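Long-range contacts in alpha-glucosidase (Pseudoalteromonas sp. K8, PDB 5HQA), which hydrolyses alpha-glucosidic linkages as a family 97 glycoside hydrolase, probably aided by calcium in the acarbose-binding site and activated by chloride: residues A[16-21]-A[33-38]; A[129-134]-A[202-207]. All coordinates share one frame; numbering follows the deposited sequence. Where two conformers were deposited one is given.

In the fold
Both contacts belong to the N-terminal, galactose-mutarotase-like region of the enzyme and reach the same antiparallel sheet, their centres about 11 Å apart. Contact 1 joins the loop 16-21 to strand 30-42; contact 2 joins strand 122-134 to strand 204-209. The link between them is direct, because strands 30-42 and 122-134 are neighbours: Asn34 N lies 2.7 Å from Ala133 O and Ser36 OG lies 2.9 Å from Ala133 N, both probable hydrogen bonds. Along the chain they follow in series, contact 1 closing before contact 2 opens. Their centres are about 31 and 24 Å from that of the chain, and both are remote from the acarbose pocket with its calcium ion and from the magnesium site.

Contact 1: A[16-21]-A[33-38]; sequences DEQSTP and INNSAL
Thr20 meets Ala37 and Leu38 with its hydroxyl branch in one of its two conformers, so the details of this side chain are tentative. Its CB stands 3.8 Å from Leu38 O. OG1 sits between the backbone N and the carbonyl carbon, which brings it to 3.5 Å from Ala37 CB. From there it can donate a hydrogen bond to Pro21 O at 2.6 Å. The same oxygen takes a weak bond, 3.1 Å long, from Leu38 N; in this conformer it therefore has two donors, the backbone one bent to 134° at the hydrogen. This is the point where the loop following strand 10-15 leads into strand 22-27, which pairs antiparallel with strand 30-42 in the N-terminal sheet; Ser36 continues the pairing by backbone bonding to Tyr23. Beside the carbonyl, Pro21 CB and Leu38 CB make an apolar contact at 4.3 Å, and both side chains also touch Tyr97 of strand 95-104. Toward the earlier end of both segments, the carboxamides of Gln18 and Asn35 stack with planes only 19° apart, although the two side chains cross at about a right angle. Asn35 ND2 lies 3.8 Å from Gln18 CD, over an amide brought round by the bend at chi2 (-56°) of Gln18.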
loop_
_atom_site.group_PDB
_atom_site.type_symbol
_atom_site.label_atom_id
_atom_site.label_comp_id
_atom_site.label_asym_id
_atom_site.label_seq_id
_atom_site.Cartn_x
_atom_site.Cartn_y
_atom_site.Cartn_z
ATOM N N ASP A 16 9.206 27.709 -20.154
ATOM C CA ASP A 16 9.933 27.205 -21.315
ATOM C C ASP A 16 11.230 27.971 -21.539
ATOM O O ASP A 16 11.792 27.919 -22.640
ATOM C CB ASP A 16 9.068 27.236 -22.581
ATOM C CG ASP A 16 8.599 28.643 -22.958
ATOM O OD1 ASP A 16 9.104 29.645 -22.399
ATOM O OD2 ASP A 16 7.709 28.742 -23.833
ATOM N N GLU A 17 11.717 28.676 -20.515
ATOM C CA GLU A 17 12.917 29.488 -20.663
ATOM C C GLU A 17 14.189 28.668 -20.491
ATOM O O GLU A 17 15.232 29.017 -21.060
ATOM C CB GLU A 17 12.864 30.638 -19.663
ATOM C CG GLU A 17 11.663 31.536 -19.893
ATOM C CD GLU A 17 11.568 32.671 -18.893
ATOM O OE1 GLU A 17 12.389 32.703 -17.948
ATOM O OE2 GLU A 17 10.671 33.531 -19.054
ATOM N N GLN A 18 14.120 27.588 -19.719
ATOM C CA GLN A 18 15.248 26.685 -19.544
ATOM C C GLN A 18 15.468 25.889 -20.831
ATOM O O GLN A 18 14.711 26.002 -21.804
ATOM C CB GLN A 18 15.008 25.757 -18.349
ATOM C CG GLN A 18 14.483 26.467 -17.100
ATOM C CD GLN A 18 15.395 27.600 -16.644
ATOM O OE1 GLN A 18 16.607 27.415 -16.487
ATOM N NE2 GLN A 18 14.819 28.786 -16.437
ATOM N N SER A 19 16.524 25.065 -20.834
ATOM C CA SER A 19 16.832 24.282 -22.026
ATOM C C SER A 19 15.618 23.478 -22.461
ATOM O O SER A 19 15.271 23.446 -23.650
ATOM C CB SER A 19 18.033 23.370 -21.770
ATOM O OG SER A 19 17.938 22.732 -20.509
ATOM N N THR A 20 14.946 22.841 -21.508
ATOM C CA THR A 20 13.698 22.145 -21.756
ATOM C C THR A 20 12.542 22.896 -21.106
ATOM O O THR A 20 12.740 23.860 -20.354
ATOM C CB THR A 20 13.745 20.677 -21.240
ATOM O OG1 THR A 20 13.603 20.610 -19.814
ATOM C CG2 THR A 20 15.041 19.956 -21.654
ATOM N N PRO A 21 11.312 22.522 -21.437
ATOM C CA PRO A 21 10.188 22.825 -20.552
ATOM C C PRO A 21 10.529 22.429 -19.118
ATOM O O PRO A 21 11.283 21.486 -18.880
ATOM C CB PRO A 21 9.068 21.950 -21.116
ATOM C CG PRO A 21 9.376 21.884 -22.578
ATOM C CD PRO A 21 10.867 21.991 -22.738
ATOM N N ILE A 33 10.364 23.211 -4.737
ATOM C CA ILE A 33 10.849 22.466 -5.893
ATOM C C ILE A 33 11.405 23.485 -6.883
ATOM O O ILE A 33 10.663 24.343 -7.381
ATOM C CB ILE A 33 9.738 21.616 -6.540
ATOM C CG1 ILE A 33 9.186 20.571 -5.549
ATOM C CG2 ILE A 33 10.236 20.946 -7.834
ATOM C CD1 ILE A 33 10.181 19.502 -5.150
ATOM N N ASN A 34 12.715 23.415 -7.137
ATOM C CA ASN A 34 13.361 24.299 -8.091
ATOM C C ASN A 34 13.012 23.867 -9.511
ATOM O O ASN A 34 12.365 22.841 -9.727
ATOM C CB ASN A 34 14.873 24.279 -7.883
ATOM C CG ASN A 34 15.302 24.985 -6.606
ATOM O OD1 ASN A 34 14.641 25.909 -6.142
ATOM N ND2 ASN A 34 16.419 24.555 -6.042
ATOM N N ASN A 35 13.462 24.654 -10.496
ATOM C CA ASN A 35 13.292 24.312 -11.909
ATOM C C ASN A 35 13.579 22.837 -12.143
ATOM O O ASN A 35 14.680 22.355 -11.860
ATOM C CB ASN A 35 14.230 25.146 -12.786
ATOM C CG ASN A 35 13.904 26.613 -12.765
ATOM O OD1 ASN A 35 12.740 27.005 -12.697
ATOM N ND2 ASN A 35 14.943 27.442 -12.826
ATOM N N SER A 36 12.584 22.124 -12.668
ATOM C CA SER A 36 12.647 20.680 -12.854
ATOM C C SER A 36 12.253 20.352 -14.286
ATOM O O SER A 36 11.195 20.786 -14.746
ATOM C CB SER A 36 11.710 19.973 -11.870
ATOM O OG SER A 36 12.072 20.258 -10.528
ATOM N N ALA A 37 13.090 19.573 -14.975
ATOM C CA ALA A 37 12.927 19.320 -16.403
ATOM C C ALA A 37 11.718 18.422 -16.696
ATOM O O ALA A 37 11.247 17.659 -15.847
ATOM C CB ALA A 37 14.192 18.675 -16.974
ATOM N N LEU A 38 11.234 18.518 -17.942
ATOM C CA LEU A 38 10.158 17.700 -18.486
ATOM C C LEU A 38 10.571 17.198 -19.863
ATOM O O LEU A 38 11.258 17.910 -20.602
ATOM C CB LEU A 38 8.861 18.507 -18.622
ATOM C CG LEU A 38 8.350 19.129 -17.322
ATOM C CD1 LEU A 38 7.286 20.178 -17.621
ATOM C CD2 LEU A 38 7.807 18.055 -16.401
#

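Contact 2: A[129-134]-A[202-207]; sequences LTEFAV and PGVFQA
Four backbone hydrogen bonds join Thr130, Phe132 and Val134 to Ala207, Phe205 and Gly203. Phe132 and Phe205 bond both ways, Phe132 N reaching Phe205 O at 2.7 Å; Ala207 N to Thr130 O and Val134 N to Gly203 O close the ends.

In van der Waals contact, the carboxylate of Glu131 lies obliquely across a methyl, CD 3.7 Å from Val204 CG1. CG of Glu131 stands anti to the carbonyl carbon (chi1 -65°), and the extended chain beyond carries the carboxylate along Val204. Apolar contact joins Ala133 CB to Val204 CG2 on this same face. On the other face Phe132 and Phe205 approach through their CB atoms, and Phe132 O lies in plane at the edge of the Phe205 ring, 3.7 Å from CD1. Separately, Val134 CG2 comes to 4.1 Å from Phe205 CD1.

One water donates to Glu131 OE2 (2.9 Å) and Leu129 O and accepts from Gln206 NE2; a second bridges Val134 O and Pro202 O. Ala37 N of strand 30-42 holds Glu131 OE1, so both carboxylate oxygens are engaged. Were Glu131 cut back to alanine, Ala37 N would probably lose this acceptor, and the first water one of its three partners.

With non-hydrogen-bonded pairs Glu131-Gln206 and Ala133-Val204 flanking Phe132-Phe205, and strand directions 170° apart, this is regular antiparallel pairing within the beta-rich N-terminal domain of family 97 enzymes.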
loop_
_atom_site.group_PDB
_atom_site.type_symbol
_atom_site.label_atom_id
_atom_site.label_comp_id
_atom_site.label_asym_id
_atom_site.label_seq_id
_atom_site.Cartn_x
_atom_site.Cartn_y
_atom_site.Cartn_z
ATOM N N LEU A 129 12.366 12.346 -18.823
ATOM C CA LEU A 129 13.279 13.370 -18.318
ATOM C C LEU A 129 12.751 14.095 -17.084
ATOM O O LEU A 129 13.477 14.924 -16.522
ATOM C CB LEU A 129 13.584 14.387 -19.422
ATOM C CG LEU A 129 14.251 13.793 -20.667
ATOM C CD1 LEU A 129 14.493 14.879 -21.711
ATOM C CD2 LEU A 129 15.564 13.097 -20.304
ATOM N N THR A 130 11.516 13.805 -16.668
ATOM C CA THR A 130 10.896 14.408 -15.493
ATOM C C THR A 130 11.850 14.463 -14.311
ATOM O O THR A 130 12.441 13.449 -13.927
ATOM C CB THR A 130 9.673 13.586 -15.101
ATOM O OG1 THR A 130 8.827 13.443 -16.242
ATOM C CG2 THR A 130 8.911 14.255 -13.930
ATOM N N GLU A 131 11.964 15.643 -13.708
ATOM C CA GLU A 131 12.760 15.818 -12.504
ATOM C C GLU A 131 11.892 16.330 -11.363
ATOM O O GLU A 131 10.793 16.863 -11.568
ATOM C CB GLU A 131 13.930 16.795 -12.731
ATOM C CG GLU A 131 14.983 16.308 -13.730
ATOM C CD GLU A 131 15.937 17.419 -14.155
ATOM O OE1 GLU A 131 15.627 18.619 -13.908
ATOM O OE2 GLU A 131 16.997 17.102 -14.750
ATOM N N PHE A 132 12.416 16.148 -10.150
ATOM C CA PHE A 132 11.909 16.755 -8.919
ATOM C C PHE A 132 13.145 17.361 -8.259
ATOM O O PHE A 132 13.865 16.668 -7.535
ATOM C CB PHE A 132 11.226 15.714 -8.020
ATOM C CG PHE A 132 10.191 14.878 -8.738
ATOM C CD1 PHE A 132 10.562 13.751 -9.449
ATOM C CD2 PHE A 132 8.847 15.232 -8.706
ATOM C CE1 PHE A 132 9.612 12.987 -10.111
ATOM C CE2 PHE A 132 7.898 14.476 -9.360
ATOM C CZ PHE A 132 8.280 13.350 -10.069
ATOM N N ALA A 133 13.430 18.630 -8.544
ATOM C CA ALA A 133 14.629 19.282 -8.020
ATOM C C ALA A 133 14.286 19.918 -6.676
ATOM O O ALA A 133 13.618 20.958 -6.619
ATOM C CB ALA A 133 15.168 20.317 -9.004
ATOM N N VAL A 134 14.751 19.303 -5.596
ATOM C CA VAL A 134 14.402 19.763 -4.256
ATOM C C VAL A 134 15.279 20.948 -3.875
ATOM O O VAL A 134 16.516 20.873 -3.937
ATOM C CB VAL A 134 14.544 18.625 -3.237
ATOM C CG1 VAL A 134 14.205 19.130 -1.837
ATOM C CG2 VAL A 134 13.646 17.473 -3.626
ATOM N N PRO A 202 23.063 17.092 -7.034
ATOM C CA PRO A 202 22.511 17.046 -5.667
ATOM C C PRO A 202 21.111 17.637 -5.585
ATOM O O PRO A 202 20.859 18.754 -6.047
ATOM C CB PRO A 202 23.519 17.865 -4.856
ATOM C CG PRO A 202 24.820 17.639 -5.592
ATOM C CD PRO A 202 24.432 17.644 -7.052
ATOM N N GLY A 203 20.190 16.863 -5.001
ATOM C CA GLY A 203 18.803 17.265 -4.855
ATOM C C GLY A 203 17.939 17.117 -6.093
ATOM O O GLY A 203 16.720 17.342 -6.007
ATOM N N VAL A 204 18.505 16.748 -7.239
ATOM C CA VAL A 204 17.749 16.654 -8.485
ATOM C C VAL A 204 17.373 15.190 -8.683
ATOM O O VAL A 204 18.188 14.381 -9.144
ATOM C CB VAL A 204 18.540 17.193 -9.680
ATOM C CG1 VAL A 204 17.678 17.122 -10.941
ATOM C CG2 VAL A 204 19.020 18.616 -9.415
ATOM N N PHE A 205 16.131 14.838 -8.358
ATOM C CA PHE A 205 15.670 13.463 -8.524
ATOM C C PHE A 205 15.049 13.301 -9.906
ATOM O O PHE A 205 14.042 13.945 -10.222
ATOM C CB PHE A 205 14.691 13.097 -7.412
ATOM C CG PHE A 205 15.345 13.033 -6.071
ATOM C CD1 PHE A 205 15.462 14.176 -5.287
ATOM C CD2 PHE A 205 15.910 11.848 -5.619
ATOM C CE1 PHE A 205 16.100 14.126 -4.049
ATOM C CE2 PHE A 205 16.551 11.784 -4.386
ATOM C CZ PHE A 205 16.650 12.926 -3.597
ATOM N N GLN A 206 15.660 12.458 -10.733
ATOM C CA GLN A 206 15.180 12.232 -12.088
ATOM C C GLN A 206 14.368 10.945 -12.137
ATOM O O GLN A 206 14.731 9.951 -11.501
ATOM C CB GLN A 206 16.356 12.153 -13.061
ATOM C CG GLN A 206 15.985 12.164 -14.534
ATOM C CD GLN A 206 17.226 11.978 -15.393
ATOM O OE1 GLN A 206 17.992 11.034 -15.188
ATOM N NE2 GLN A 206 17.442 12.878 -16.336
ATOM N N ALA A 207 13.253 10.978 -12.872
ATOM C CA ALA A 207 12.483 9.765 -13.123
ATOM C C ALA A 207 13.377 8.704 -13.751
ATOM O O ALA A 207 14.117 8.974 -14.705
ATOM C CB ALA A 207 11.292 10.061 -14.040
HETATM O O HOH W 1 16.085 15.368 -16.820
HETATM O O HOH W 2 18.224 20.387 -6.274
#